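Side-chain contacts in peruvianin-I (Thevetia peruviana, PDB 6ORM), which probably acts as a cysteine peptidase in plant latex, cleaving peptide bonds although its fold is that of the germin-like cupins: residues A[22-27]-A[66-71]; A[40-45]-A[146-151]; A[47-52]-A[76-81]; A[95-100]-A[104-109]. One frame throughout, in Å; residues are numbered along the deposited sequence.

Interaction 1. Residues A[22-27]-A[66-71]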
loop_
_atom_site.group_PDB
_atom_site.type_symbol
_atom_site.label_atom_id
_atom_site.label_comp_id
_atom_site.label_asym_id
_atom_site.label_seq_id
_atom_site.Cartn_x
_atom_site.Cartn_y
_atom_site.Cartn_z
ATOM N N ASN A 22 11.462 0.607 11.136
ATOM C CA ASN A 22 10.948 1.324 9.981
ATOM C C ASN A 22 10.158 2.530 10.467
ATOM O O ASN A 22 9.133 2.378 11.136
ATOM C CB ASN A 22 10.073 0.409 9.129
ATOM C CG ASN A 22 9.750 1.012 7.777
ATOM O OD1 ASN A 22 10.545 1.769 7.219
ATOM N ND2 ASN A 22 8.579 0.682 7.244
ATOM N N GLY A 23 10.652 3.722 10.158
ATOM C CA GLY A 23 10.054 4.930 10.709
ATOM C C GLY A 23 10.626 5.231 12.076
ATOM O O GLY A 23 11.846 5.308 12.250
ATOM N N TYR A 24 9.742 5.396 13.059
ATOM C CA TYR A 24 10.133 5.727 14.421
ATOM C C TYR A 24 9.235 5.003 15.412
ATOM O O TYR A 24 8.026 4.867 15.168
ATOM C CB TYR A 24 10.038 7.233 14.697
ATOM C CG TYR A 24 11.080 8.080 14.018
ATOM C CD1 TYR A 24 12.380 8.140 14.503
ATOM C CD2 TYR A 24 10.759 8.844 12.906
ATOM C CE1 TYR A 24 13.333 8.928 13.887
ATOM C CE2 TYR A 24 11.702 9.632 12.286
ATOM C CZ TYR A 24 12.987 9.670 12.779
ATOM O OH TYR A 24 13.925 10.461 12.155
ATOM N N PRO A 25 9.784 4.544 16.535
ATOM C CA PRO A 25 8.924 4.191 17.666
ATOM C C PRO A 25 8.217 5.435 18.178
ATOM O O PRO A 25 8.620 6.570 17.905
ATOM C CB PRO A 25 9.892 3.625 18.713
ATOM C CG PRO A 25 11.255 3.971 18.255
ATOM C CD PRO A 25 11.219 4.381 16.820
ATOM N N CYS A 26 7.146 5.220 18.925
ATOM C CA CYS A 26 6.297 6.325 19.327
ATOM C C CYS A 26 6.337 6.531 20.833
ATOM O O CYS A 26 6.645 5.620 21.608
ATOM C CB CYS A 26 4.852 6.095 18.881
ATOM S SG CYS A 26 4.671 5.549 17.182
ATOM N N ARG A 27 6.035 7.760 21.235
ATOM C CA ARG A 27 5.724 8.056 22.620
ATOM C C ARG A 27 4.313 7.579 22.944
ATOM O O ARG A 27 3.491 7.337 22.056
ATOM C CB ARG A 27 5.878 9.546 22.897
ATOM C CG ARG A 27 7.260 10.062 22.554
ATOM C CD ARG A 27 7.405 11.524 22.892
ATOM N NE ARG A 27 7.913 12.282 21.756
ATOM C CZ ARG A 27 7.481 13.489 21.420
ATOM N NH1 ARG A 27 6.539 14.083 22.139
ATOM N NH2 ARG A 27 7.996 14.107 20.370
ATOM N N ALA A 66 4.856 14.643 15.333
ATOM C CA ALA A 66 3.475 14.277 15.042
ATOM C C ALA A 66 3.274 13.805 13.607
ATOM O O ALA A 66 2.232 13.210 13.314
ATOM C CB ALA A 66 2.544 15.455 15.332
ATOM N N LEU A 67 4.229 14.061 12.708
ATOM C CA LEU A 67 4.120 13.564 11.341
ATOM C C LEU A 67 4.321 12.058 11.249
ATOM O O LEU A 67 3.947 11.457 10.235
ATOM C CB LEU A 67 5.135 14.272 10.442
ATOM C CG LEU A 67 4.890 15.762 10.208
ATOM C CD1 LEU A 67 5.962 16.340 9.294
ATOM C CD2 LEU A 67 3.498 15.988 9.629
ATOM N N ASN A 68 4.905 11.444 12.276
ATOM C CA ASN A 68 5.182 10.015 12.253
ATOM C C ASN A 68 3.900 9.229 12.004
ATOM O O ASN A 68 2.891 9.428 12.688
ATOM C CB ASN A 68 5.828 9.600 13.577
ATOM C CG ASN A 68 6.374 8.184 13.554
ATOM O OD1 ASN A 68 7.032 7.767 12.600
ATOM N ND2 ASN A 68 6.111 7.439 14.622
ATOM N N THR A 69 3.940 8.357 10.991
ATOM C CA THR A 69 2.887 7.476 10.491
ATOM C C THR A 69 1.845 8.196 9.632
ATOM O O THR A 69 0.964 7.533 9.087
ATOM C CB THR A 69 2.136 6.710 11.602
ATOM O OG1 THR A 69 1.256 7.612 12.289
ATOM C CG2 THR A 69 3.108 6.070 12.594
ATOM N N LEU A 70 1.907 9.520 9.480
ATOM C CA LEU A 70 0.815 10.257 8.857
ATOM C C LEU A 70 1.091 10.661 7.412
ATOM O O LEU A 70 0.230 11.288 6.785
ATOM C CB LEU A 70 0.476 11.491 9.700
ATOM C CG LEU A 70 -0.018 11.147 11.111
ATOM C CD1 LEU A 70 -0.525 12.383 11.842
ATOM C CD2 LEU A 70 -1.096 10.063 11.074
ATOM N N GLY A 71 2.265 10.330 6.872
ATOM C CA GLY A 71 2.459 10.307 5.435
ATOM C C GLY A 71 2.727 11.627 4.746
ATOM O O GLY A 71 2.577 11.703 3.522
HETATM O O HOH W 1 6.911 5.072 12.066
#

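Interaction 2. Residues A[40-45]-A[146-151]. With NAG (2-acetamido-2-deoxy-beta-D-glucopyranose), chain D; NAG (2-acetamido-2-deoxy-beta-D-glucopyranose), chain B.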
loop_
_atom_site.group_PDB
_atom_site.type_symbol
_atom_site.label_atom_id
_atom_site.label_comp_id
_atom_site.label_asym_id
_atom_site.label_seq_id
_atom_site.Cartn_x
_atom_site.Cartn_y
_atom_site.Cartn_z
ATOM N N SER A 40 6.364 25.142 14.579
ATOM C CA SER A 40 6.575 26.564 14.332
ATOM C C SER A 40 7.960 26.853 13.762
ATOM O O SER A 40 8.411 28.003 13.795
ATOM C CB SER A 40 6.360 27.362 15.621
ATOM O OG SER A 40 5.001 27.333 16.017
ATOM N N GLY A 41 8.642 25.832 13.238
ATOM C CA GLY A 41 9.999 26.020 12.752
ATOM C C GLY A 41 10.131 27.053 11.649
ATOM O O GLY A 41 11.167 27.713 11.540
ATOM N N PHE A 42 9.094 27.219 10.824
ATOM C CA PHE A 42 9.191 28.161 9.714
ATOM C C PHE A 42 9.254 29.609 10.170
ATOM O O PHE A 42 9.567 30.482 9.354
ATOM C CB PHE A 42 8.003 27.999 8.760
ATOM C CG PHE A 42 8.078 26.777 7.897
ATOM C CD1 PHE A 42 9.288 26.148 7.660
ATOM C CD2 PHE A 42 6.934 26.263 7.314
ATOM C CE1 PHE A 42 9.353 25.023 6.861
ATOM C CE2 PHE A 42 6.990 25.139 6.513
ATOM C CZ PHE A 42 8.202 24.518 6.285
ATOM N N LYS A 43 8.979 29.883 11.446
ATOM C CA LYS A 43 9.126 31.239 11.958
ATOM C C LYS A 43 10.581 31.657 12.067
ATOM O O LYS A 43 10.863 32.859 12.156
ATOM C CB LYS A 43 8.427 31.370 13.307
ATOM C CG LYS A 43 6.926 31.336 13.173
ATOM C CD LYS A 43 6.258 31.972 14.359
ATOM C CE LYS A 43 4.770 31.995 14.152
ATOM N NZ LYS A 43 4.101 30.973 14.990
ATOM N N GLN A 44 11.509 30.705 12.082
ATOM C CA GLN A 44 12.920 31.032 11.980
ATOM C C GLN A 44 13.287 31.186 10.517
ATOM O O GLN A 44 13.102 30.249 9.720
ATOM C CB GLN A 44 13.755 29.959 12.667
ATOM C CG GLN A 44 13.101 29.461 13.945
ATOM C CD GLN A 44 13.842 28.310 14.591
ATOM O OE1 GLN A 44 14.980 28.006 14.234
ATOM N NE2 GLN A 44 13.185 27.646 15.542
ATOM N N ALA A 45 13.812 32.357 10.160
ATOM C CA ALA A 45 14.306 32.610 8.823
ATOM C C ALA A 45 15.478 31.683 8.514
ATOM O O ALA A 45 16.082 31.111 9.425
ATOM C CB ALA A 45 14.728 34.072 8.686
ATOM N N THR A 146 11.190 32.009 -2.734
ATOM C CA THR A 146 10.722 31.077 -1.717
ATOM C C THR A 146 9.671 30.157 -2.320
ATOM O O THR A 146 8.761 30.621 -3.015
ATOM C CB THR A 146 10.139 31.817 -0.508
ATOM O OG1 THR A 146 11.133 32.684 0.051
ATOM C CG2 THR A 146 9.678 30.828 0.559
ATOM N N PHE A 147 9.809 28.857 -2.070
ATOM C CA PHE A 147 8.774 27.904 -2.431
ATOM C C PHE A 147 8.706 26.806 -1.382
ATOM O O PHE A 147 9.680 26.531 -0.679
ATOM C CB PHE A 147 8.993 27.310 -3.833
ATOM C CG PHE A 147 10.306 26.597 -4.013
ATOM C CD1 PHE A 147 11.453 27.300 -4.338
ATOM C CD2 PHE A 147 10.382 25.217 -3.897
ATOM C CE1 PHE A 147 12.654 26.646 -4.522
ATOM C CE2 PHE A 147 11.582 24.556 -4.081
ATOM C CZ PHE A 147 12.720 25.272 -4.400
ATOM N N TYR A 148 7.530 26.193 -1.280
ATOM C CA TYR A 148 7.275 25.109 -0.346
ATOM C C TYR A 148 7.016 23.829 -1.124
ATOM O O TYR A 148 6.237 23.828 -2.083
ATOM C CB TYR A 148 6.083 25.434 0.555
ATOM C CG TYR A 148 6.337 26.607 1.465
ATOM C CD1 TYR A 148 6.227 27.909 0.999
ATOM C CD2 TYR A 148 6.708 26.413 2.789
ATOM C CE1 TYR A 148 6.469 28.984 1.827
ATOM C CE2 TYR A 148 6.950 27.481 3.625
ATOM C CZ TYR A 148 6.830 28.764 3.139
ATOM O OH TYR A 148 7.072 29.835 3.966
ATOM N N ALA A 149 7.675 22.753 -0.716
ATOM C CA ALA A 149 7.479 21.439 -1.310
ATOM C C ALA A 149 6.649 20.584 -0.360
ATOM O O ALA A 149 7.067 20.330 0.775
ATOM C CB ALA A 149 8.821 20.770 -1.607
ATOM N N SER A 150 5.469 20.168 -0.814
ATOM C CA SER A 150 4.661 19.189 -0.098
ATOM C C SER A 150 4.960 17.809 -0.669
ATOM O O SER A 150 4.895 17.613 -1.886
ATOM C CB SER A 150 3.171 19.511 -0.224
ATOM O OG SER A 150 2.850 20.738 0.410
ATOM N N LEU A 151 5.310 16.865 0.203
ATOM C CA LEU A 151 5.692 15.523 -0.220
ATOM C C LEU A 151 4.876 14.482 0.533
ATOM O O LEU A 151 4.606 14.635 1.728
ATOM C CB LEU A 151 7.194 15.285 -0.003
ATOM C CG LEU A 151 8.120 16.288 -0.699
ATOM C CD1 LEU A 151 8.677 17.306 0.294
ATOM C CD2 LEU A 151 9.247 15.580 -1.442
HETATM C C1 NAG D . 18.260 25.108 11.523
HETATM C C2 NAG D . 17.288 24.332 12.405
HETATM C C3 NAG D . 17.886 24.086 13.788
HETATM C C4 NAG D . 19.267 23.452 13.671
HETATM C C5 NAG D . 20.144 24.315 12.774
HETATM C C6 NAG D . 21.517 23.731 12.537
HETATM C C7 NAG D . 14.937 24.725 11.806
HETATM C C8 NAG D . 13.722 25.567 12.053
HETATM N N2 NAG D . 16.023 25.042 12.518
HETATM O O3 NAG D . 17.004 23.230 14.507
HETATM O O4 NAG D . 19.883 23.346 14.951
HETATM O O5 NAG D . 19.519 24.445 11.490
HETATM O O6 NAG D . 21.468 22.632 11.637
HETATM O O7 NAG D . 14.934 23.800 11.001
HETATM C C1 NAG B . 18.474 26.811 6.621
HETATM C C2 NAG B . 19.700 26.253 7.317
HETATM C C3 NAG B . 19.273 25.377 8.486
HETATM C C4 NAG B . 18.283 26.111 9.388
HETATM C C5 NAG B . 17.176 26.791 8.582
HETATM C C6 NAG B . 16.295 27.691 9.419
HETATM C C7 NAG B . 21.771 25.876 6.050
HETATM C C8 NAG B . 22.485 24.982 5.081
HETATM N N2 NAG B . 20.533 25.500 6.391
HETATM O O3 NAG B . 20.427 24.996 9.226
HETATM O O4 NAG B . 17.647 25.165 10.237
HETATM O O5 NAG B . 17.731 27.597 7.532
HETATM O O6 NAG B . 17.009 28.805 9.938
HETATM O O7 NAG B . 22.290 26.890 6.504
#

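Interaction 3. Residues A[47-52]-A[76-81]. With NAG (2-acetamido-2-deoxy-beta-D-glucopyranose), chain B.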
loop_
_atom_site.group_PDB
_atom_site.type_symbol
_atom_site.label_atom_id
_atom_site.label_comp_id
_atom_site.label_asym_id
_atom_site.label_seq_id
_atom_site.Cartn_x
_atom_site.Cartn_y
_atom_site.Cartn_z
ATOM N N SER A 47 18.947 30.422 8.302
ATOM C CA SER A 47 20.125 30.828 9.056
ATOM C C SER A 47 21.391 30.799 8.216
ATOM O O SER A 47 22.438 31.267 8.677
ATOM C CB SER A 47 20.306 29.931 10.285
ATOM O OG SER A 47 20.433 28.573 9.901
ATOM N N GLY A 48 21.313 30.274 7.001
ATOM C CA GLY A 48 22.461 30.197 6.121
ATOM C C GLY A 48 22.044 29.541 4.825
ATOM O O GLY A 48 20.908 29.083 4.670
ATOM N N PHE A 49 22.982 29.518 3.884
ATOM C CA PHE A 49 22.724 28.968 2.564
ATOM C C PHE A 49 23.909 28.107 2.160
ATOM O O PHE A 49 25.034 28.337 2.612
ATOM C CB PHE A 49 22.484 30.080 1.532
ATOM C CG PHE A 49 21.246 30.892 1.795
ATOM C CD1 PHE A 49 21.263 31.933 2.711
ATOM C CD2 PHE A 49 20.063 30.610 1.133
ATOM C CE1 PHE A 49 20.125 32.675 2.962
ATOM C CE2 PHE A 49 18.921 31.351 1.377
ATOM C CZ PHE A 49 18.952 32.385 2.293
ATOM N N ASP A 50 23.655 27.108 1.316
ATOM C CA ASP A 50 24.755 26.293 0.838
ATOM C C ASP A 50 25.533 27.071 -0.221
ATOM O O ASP A 50 25.163 28.183 -0.605
ATOM C CB ASP A 50 24.249 24.935 0.333
ATOM C CG ASP A 50 23.306 25.042 -0.875
ATOM O OD1 ASP A 50 23.256 26.094 -1.546
ATOM O OD2 ASP A 50 22.604 24.042 -1.155
ATOM N N GLN A 51 26.637 26.482 -0.691
ATOM C CA GLN A 51 27.492 27.143 -1.676
ATOM C C GLN A 51 26.734 27.602 -2.918
ATOM O O GLN A 51 27.209 28.499 -3.620
ATOM C CB GLN A 51 28.651 26.234 -2.083
ATOM C CG GLN A 51 28.277 24.818 -2.464
ATOM C CD GLN A 51 29.479 24.045 -2.966
ATOM O OE1 GLN A 51 30.358 24.608 -3.619
ATOM N NE2 GLN A 51 29.536 22.756 -2.646
ATOM N N TRP A 52 25.581 27.003 -3.220
ATOM C CA TRP A 52 24.848 27.314 -4.441
ATOM C C TRP A 52 23.661 28.238 -4.186
ATOM O O TRP A 52 22.866 28.476 -5.100
ATOM C CB TRP A 52 24.389 26.018 -5.128
ATOM C CG TRP A 52 25.539 25.087 -5.426
ATOM C CD1 TRP A 52 26.540 25.281 -6.337
ATOM C CD2 TRP A 52 25.802 23.818 -4.811
ATOM N NE1 TRP A 52 27.411 24.218 -6.320
ATOM C CE2 TRP A 52 26.979 23.305 -5.394
ATOM C CE3 TRP A 52 25.155 23.067 -3.823
ATOM C CZ2 TRP A 52 27.522 22.076 -5.021
ATOM C CZ3 TRP A 52 25.697 21.849 -3.454
ATOM C CH2 TRP A 52 26.868 21.365 -4.051
ATOM N N ARG A 76 10.506 24.079 3.297
ATOM C CA ARG A 76 10.626 25.430 2.768
ATOM C C ARG A 76 11.995 25.597 2.129
ATOM O O ARG A 76 13.017 25.295 2.752
ATOM C CB ARG A 76 10.431 26.483 3.860
ATOM C CG ARG A 76 10.504 27.911 3.327
ATOM C CD ARG A 76 10.560 28.947 4.443
ATOM N NE ARG A 76 11.767 28.823 5.254
ATOM C CZ ARG A 76 11.892 29.301 6.489
ATOM N NH1 ARG A 76 10.893 29.969 7.051
ATOM N NH2 ARG A 76 13.029 29.136 7.151
ATOM N N CYS A 77 12.011 26.090 0.895
ATOM C CA CYS A 77 13.245 26.331 0.164
ATOM C C CYS A 77 13.340 27.813 -0.156
ATOM O O CYS A 77 12.407 28.391 -0.723
ATOM C CB CYS A 77 13.302 25.497 -1.117
ATOM S SG CYS A 77 13.202 23.694 -0.886
ATOM N N VAL A 78 14.466 28.423 0.201
ATOM C CA VAL A 78 14.749 29.817 -0.117
ATOM C C VAL A 78 16.011 29.860 -0.966
ATOM O O VAL A 78 17.027 29.250 -0.611
ATOM C CB VAL A 78 14.905 30.667 1.157
ATOM C CG1 VAL A 78 15.261 32.107 0.807
ATOM C CG2 VAL A 78 13.628 30.608 1.988
ATOM N N LEU A 79 15.941 30.576 -2.083
ATOM C CA LEU A 79 17.053 30.710 -3.013
ATOM C C LEU A 79 17.505 32.161 -3.031
ATOM O O LEU A 79 16.702 33.060 -3.304
ATOM C CB LEU A 79 16.653 30.259 -4.418
ATOM C CG LEU A 79 16.453 28.761 -4.654
ATOM C CD1 LEU A 79 15.836 28.518 -6.024
ATOM C CD2 LEU A 79 17.774 28.015 -4.519
ATOM N N LEU A 80 18.782 32.386 -2.732
ATOM C CA LEU A 80 19.376 33.695 -2.927
ATOM C C LEU A 80 19.334 34.058 -4.409
ATOM O O LEU A 80 19.113 33.193 -5.261
ATOM C CB LEU A 80 20.816 33.699 -2.417
ATOM C CG LEU A 80 20.997 33.464 -0.918
ATOM C CD1 LEU A 80 22.466 33.274 -0.584
ATOM C CD2 LEU A 80 20.407 34.620 -0.123
ATOM N N PRO A 81 19.517 35.337 -4.743
ATOM C CA PRO A 81 19.686 35.705 -6.153
ATOM C C PRO A 81 20.789 34.875 -6.795
ATOM O O PRO A 81 21.845 34.645 -6.202
ATOM C CB PRO A 81 20.053 37.190 -6.087
ATOM C CG PRO A 81 19.401 37.670 -4.834
ATOM C CD PRO A 81 19.473 36.521 -3.864
HETATM C C1 NAG B . 18.474 26.811 6.621
HETATM C C2 NAG B . 19.700 26.253 7.317
HETATM C C3 NAG B . 19.273 25.377 8.486
HETATM C C4 NAG B . 18.283 26.111 9.388
HETATM C C5 NAG B . 17.176 26.791 8.582
HETATM C C6 NAG B . 16.295 27.691 9.419
HETATM C C7 NAG B . 21.771 25.876 6.050
HETATM C C8 NAG B . 22.485 24.982 5.081
HETATM N N2 NAG B . 20.533 25.500 6.391
HETATM O O3 NAG B . 20.427 24.996 9.226
HETATM O O4 NAG B . 17.647 25.165 10.237
HETATM O O5 NAG B . 17.731 27.597 7.532
HETATM O O6 NAG B . 17.009 28.805 9.938
HETATM O O7 NAG B . 22.290 26.890 6.504
#

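Interaction 4. Residues A[95-100]-A[104-109]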
loop_
_atom_site.group_PDB
_atom_site.type_symbol
_atom_site.label_atom_id
_atom_site.label_comp_id
_atom_site.label_asym_id
_atom_site.label_seq_id
_atom_site.Cartn_x
_atom_site.Cartn_y
_atom_site.Cartn_z
ATOM N N SER A 95 6.622 15.365 -5.095
ATOM C CA SER A 95 6.818 16.700 -4.543
ATOM C C SER A 95 5.908 17.674 -5.272
ATOM O O SER A 95 6.001 17.817 -6.495
ATOM C CB SER A 95 8.279 17.141 -4.657
ATOM O OG SER A 95 8.460 18.423 -4.082
ATOM N N LEU A 96 5.038 18.342 -4.520
ATOM C CA LEU A 96 4.164 19.385 -5.041
ATOM C C LEU A 96 4.723 20.726 -4.575
ATOM O O LEU A 96 4.665 21.052 -3.384
ATOM C CB LEU A 96 2.727 19.174 -4.569
ATOM C CG LEU A 96 1.643 20.120 -5.092
ATOM C CD1 LEU A 96 1.682 20.217 -6.611
ATOM C CD2 LEU A 96 0.274 19.652 -4.622
ATOM N N VAL A 97 5.267 21.490 -5.514
ATOM C CA VAL A 97 5.945 22.746 -5.214
ATOM C C VAL A 97 4.948 23.891 -5.330
ATOM O O VAL A 97 4.200 23.974 -6.309
ATOM C CB VAL A 97 7.134 22.965 -6.165
ATOM C CG1 VAL A 97 7.697 24.370 -6.005
ATOM C CG2 VAL A 97 8.210 21.924 -5.919
ATOM N N MET A 98 4.920 24.766 -4.323
ATOM C CA MET A 98 4.184 26.022 -4.412
ATOM C C MET A 98 5.158 27.182 -4.274
ATOM O O MET A 98 5.808 27.330 -3.233
ATOM C CB MET A 98 3.092 26.142 -3.349
ATOM C CG MET A 98 2.331 27.461 -3.486
ATOM S SD MET A 98 0.828 27.614 -2.504
ATOM C CE MET A 98 1.505 27.622 -0.846
ATOM N N ALA A 99 5.239 28.011 -5.312
ATOM C CA ALA A 99 6.020 29.237 -5.250
ATOM C C ALA A 99 5.240 30.306 -4.496
ATOM O O ALA A 99 4.038 30.480 -4.707
ATOM C CB ALA A 99 6.358 29.729 -6.659
ATOM N N THR A 100 5.926 31.004 -3.591
ATOM C CA THR A 100 5.300 32.056 -2.796
ATOM C C THR A 100 5.998 33.408 -2.872
ATOM O O THR A 100 5.361 34.420 -2.558
ATOM C CB THR A 100 5.207 31.633 -1.321
ATOM O OG1 THR A 100 6.520 31.360 -0.815
ATOM C CG2 THR A 100 4.344 30.384 -1.178
ATOM N N ILE A 104 10.941 31.482 -10.190
ATOM C CA ILE A 104 11.848 30.353 -10.316
ATOM C C ILE A 104 11.600 29.628 -11.630
ATOM O O ILE A 104 10.490 29.643 -12.175
ATOM C CB ILE A 104 11.701 29.362 -9.141
ATOM C CG1 ILE A 104 10.240 28.929 -8.994
ATOM C CG2 ILE A 104 12.219 29.967 -7.858
ATOM C CD1 ILE A 104 9.993 27.952 -7.865
ATOM N N LEU A 105 12.652 28.987 -12.135
ATOM C CA LEU A 105 12.521 27.943 -13.142
ATOM C C LEU A 105 12.494 26.603 -12.422
ATOM O O LEU A 105 13.430 26.272 -11.689
ATOM C CB LEU A 105 13.673 27.988 -14.144
ATOM C CG LEU A 105 13.602 28.993 -15.293
ATOM C CD1 LEU A 105 14.716 28.715 -16.296
ATOM C CD2 LEU A 105 12.236 28.957 -15.967
ATOM N N GLU A 106 11.416 25.847 -12.612
ATOM C CA GLU A 106 11.229 24.551 -11.976
ATOM C C GLU A 106 11.057 23.499 -13.061
ATOM O O GLU A 106 10.223 23.663 -13.956
ATOM C CB GLU A 106 10.011 24.578 -11.046
ATOM C CG GLU A 106 9.742 23.277 -10.314
ATOM C CD GLU A 106 10.659 23.070 -9.129
ATOM O OE1 GLU A 106 11.119 24.075 -8.546
ATOM O OE2 GLU A 106 10.913 21.900 -8.778
ATOM N N GLY A 107 11.843 22.426 -12.990
ATOM C CA GLY A 107 11.731 21.370 -13.980
ATOM C C GLY A 107 12.103 20.010 -13.433
ATOM O O GLY A 107 12.828 19.895 -12.441
ATOM N N PHE A 108 11.590 18.973 -14.099
ATOM C CA PHE A 108 11.993 17.598 -13.839
ATOM C C PHE A 108 12.216 16.876 -15.161
ATOM O O PHE A 108 11.699 17.274 -16.207
ATOM C CB PHE A 108 10.963 16.846 -12.972
ATOM C CG PHE A 108 9.727 16.400 -13.716
ATOM C CD1 PHE A 108 9.693 15.180 -14.378
ATOM C CD2 PHE A 108 8.589 17.188 -13.723
ATOM C CE1 PHE A 108 8.556 14.769 -15.056
ATOM C CE2 PHE A 108 7.446 16.780 -14.397
ATOM C CZ PHE A 108 7.431 15.568 -15.063
ATOM N N TYR A 109 13.009 15.805 -15.100
ATOM C CA TYR A 109 13.299 14.950 -16.246
ATOM C C TYR A 109 12.577 13.617 -16.086
ATOM O O TYR A 109 12.615 13.015 -15.007
ATOM C CB TYR A 109 14.804 14.704 -16.390
ATOM C CG TYR A 109 15.637 15.959 -16.514
ATOM C CD1 TYR A 109 16.007 16.681 -15.389
ATOM C CD2 TYR A 109 16.060 16.416 -17.756
ATOM C CE1 TYR A 109 16.772 17.827 -15.496
ATOM C CE2 TYR A 109 16.827 17.561 -17.872
ATOM C CZ TYR A 109 17.178 18.262 -16.737
ATOM O OH TYR A 109 17.940 19.403 -16.843
#

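Interaction 1. Residues A[22-27]-A[66-71]
The side-chain amide of Asn68 is slotted against the backbone of Tyr24. Its ND2 is shared between two carbonyls, Cys11 O and Tyr24 O; it donates to Tyr24 O at 3.3 Å with an N-H...O angle of 154°, approaching from above the carbonyl plane. OD1 lies in the plane of the Tyr24 ring at its edge, 3.7 Å from Tyr24 CB, and accepts from a water (2.8 Å) that in turn takes the Tyr24 N-H. Asparagine suits the place because one short amide can both give and accept. Cys26 SG comes within 3.5 Å of Asn68 ND2 and is tied by a disulfide to Cys11, the N-terminal cystine bridge characteristic of germins. Further out, Gln154 NE2 gives a hydrogen bond to OD1, helping to set which way round the amide faces. Asn68 itself rides on a type II turn from Leu67 to Leu70, closed by Leu70 N to Leu67 O at 2.9 Å. At the neighbouring Gly23, the backbone N is hydrogen-bonded to Gln8 OE1 of the second subunit.

Interaction 2. Residues A[40-45]-A[146-151]
Phe42 and Tyr148 both carry CG opposite their own carbonyl carbon and beside the backbone N (chi1 -74° and -65°), which sends the two rings out to meet between loop and strand. Further along, their second torsions differ, and the two rings are turned differently about their CB-CG bonds. The result is a T-shaped pair, with the edge of Tyr148 directed at the face of Phe42, planes at 70° and centroids 5.4 Å apart. The leading atom is Tyr148 CE2, 3.7 Å from Phe42 CE2, so the approach is toward one side of the face. An aromatic residue suits each position, since a C-H of one ring can point into the pi cloud of the other across backbones whose nearest CA atoms, those of Phe42 and Tyr148, lie 10.7 Å apart. The loop's outer side meets sugar: Gly41, with no side chain, lets the acetyl methyl C8 of one NAG come to 3.4 Å from Gly41 O, while Ala45 O accepts a short hydrogen bond from O6 of another. Phe42 also packs on Gly124 of the third subunit. Within the cupin barrel, strand 145-151 runs between strands 73-79 and 95-101, and the 3-10 turn 41-43 is laid against it through these rings.

Interaction 3. Residues A[47-52]-A[76-81]
The branched end of Leu80 sits over one face of the Phe49 ring. Its CG stands 3.6 Å from the ring centroid, 9° off the normal, a well-centred CH-pi contact. The two methyls spread over the same face: CD1 lies 3.6 Å from Phe49 CG, while CD2 is 3.6 Å from Phe49 CZ at the far end. A branched leucine end is well shaped for this, spreading over a whole ring. Val78 meets the same ring from another direction, its carbonyl O in plane at the edge, 3.5 Å from Phe49 CE2, with Val78 CG1 against that same carbon. Phe49 reaches both because its CG lies beside the backbone N (chi1 -65°), dropping the ring toward the strand. Next to it, Ser47 N donates to the ring oxygen O5 of a NAG at 3.2 Å, and Gly48 is extended where a side chain would strike the sugar's O7. The arrangement is CH-pi and apolar packing of a surface loop on the cupin barrel, where a loop that touches the attached glycan packs on the end of strand 73-79.

Interaction 4. Residues A[95-100]-A[104-109]
The Glu106 carboxylate presents one face to Val97: methyl CG2 stands almost directly above OE2 at 3.9 Å, and 4.2 Å from Glu106 CD. The other oxygen, OE1, is hydrogen-bonded to Thr137 OG1, on the neighbouring strand 135-139, which helps fix the rotation of the flat group. Glu106 gets there by first stretching away from its backbone N (chi1 -179°) and then bending at chi2 (78°), so the acid end folds over toward Val97 and crosses it at a slant. Beside this pair, Ala99 CB meets Ile104 CD1 at 4.2 Å; the small methyl of alanine matches the long extended arm of isoleucine where the strands come nearer, their CA atoms 7.8 Å apart against 8.8 Å for Val97 and Glu106. These spacings are those of facing sheets, not of paired strands. Strand 95-101 belongs to the five-stranded sheet and strand 104-109 to the three-stranded one; a short link joins the two strands, and their side chains meet in the interior of the cupin beta-barrel, between the sheets. Ser95 probably occupies the position where germins carry a metal-binding glutamate. The chemistry is thus van der Waals contact between methyls and one carboxylate face; lacking directional bonds across the gap, it depends on shape, and the acid's polar demand is met in part by Thr137.

Interactions 2, 3 and 4 share the five-stranded sheet of the cupin barrel: strand 145-151 of interaction 2 lies between strand 73-79 of interaction 3 and strand 95-101 of interaction 4. Interaction 4 is the interior contact, buried and mostly aliphatic. Interactions 2 and 3 are only partly buried; both lay a loop on the barrel with an aromatic ring, both touch the same NAG, and Arg76 joins them by a hydrogen bond to Gln44 O. Interaction 1 stands apart, its centre about 20 Å from that of interaction 2. Though buried, it is polar, an amide, a water and a disulfide fastening loops, with other subunits close by.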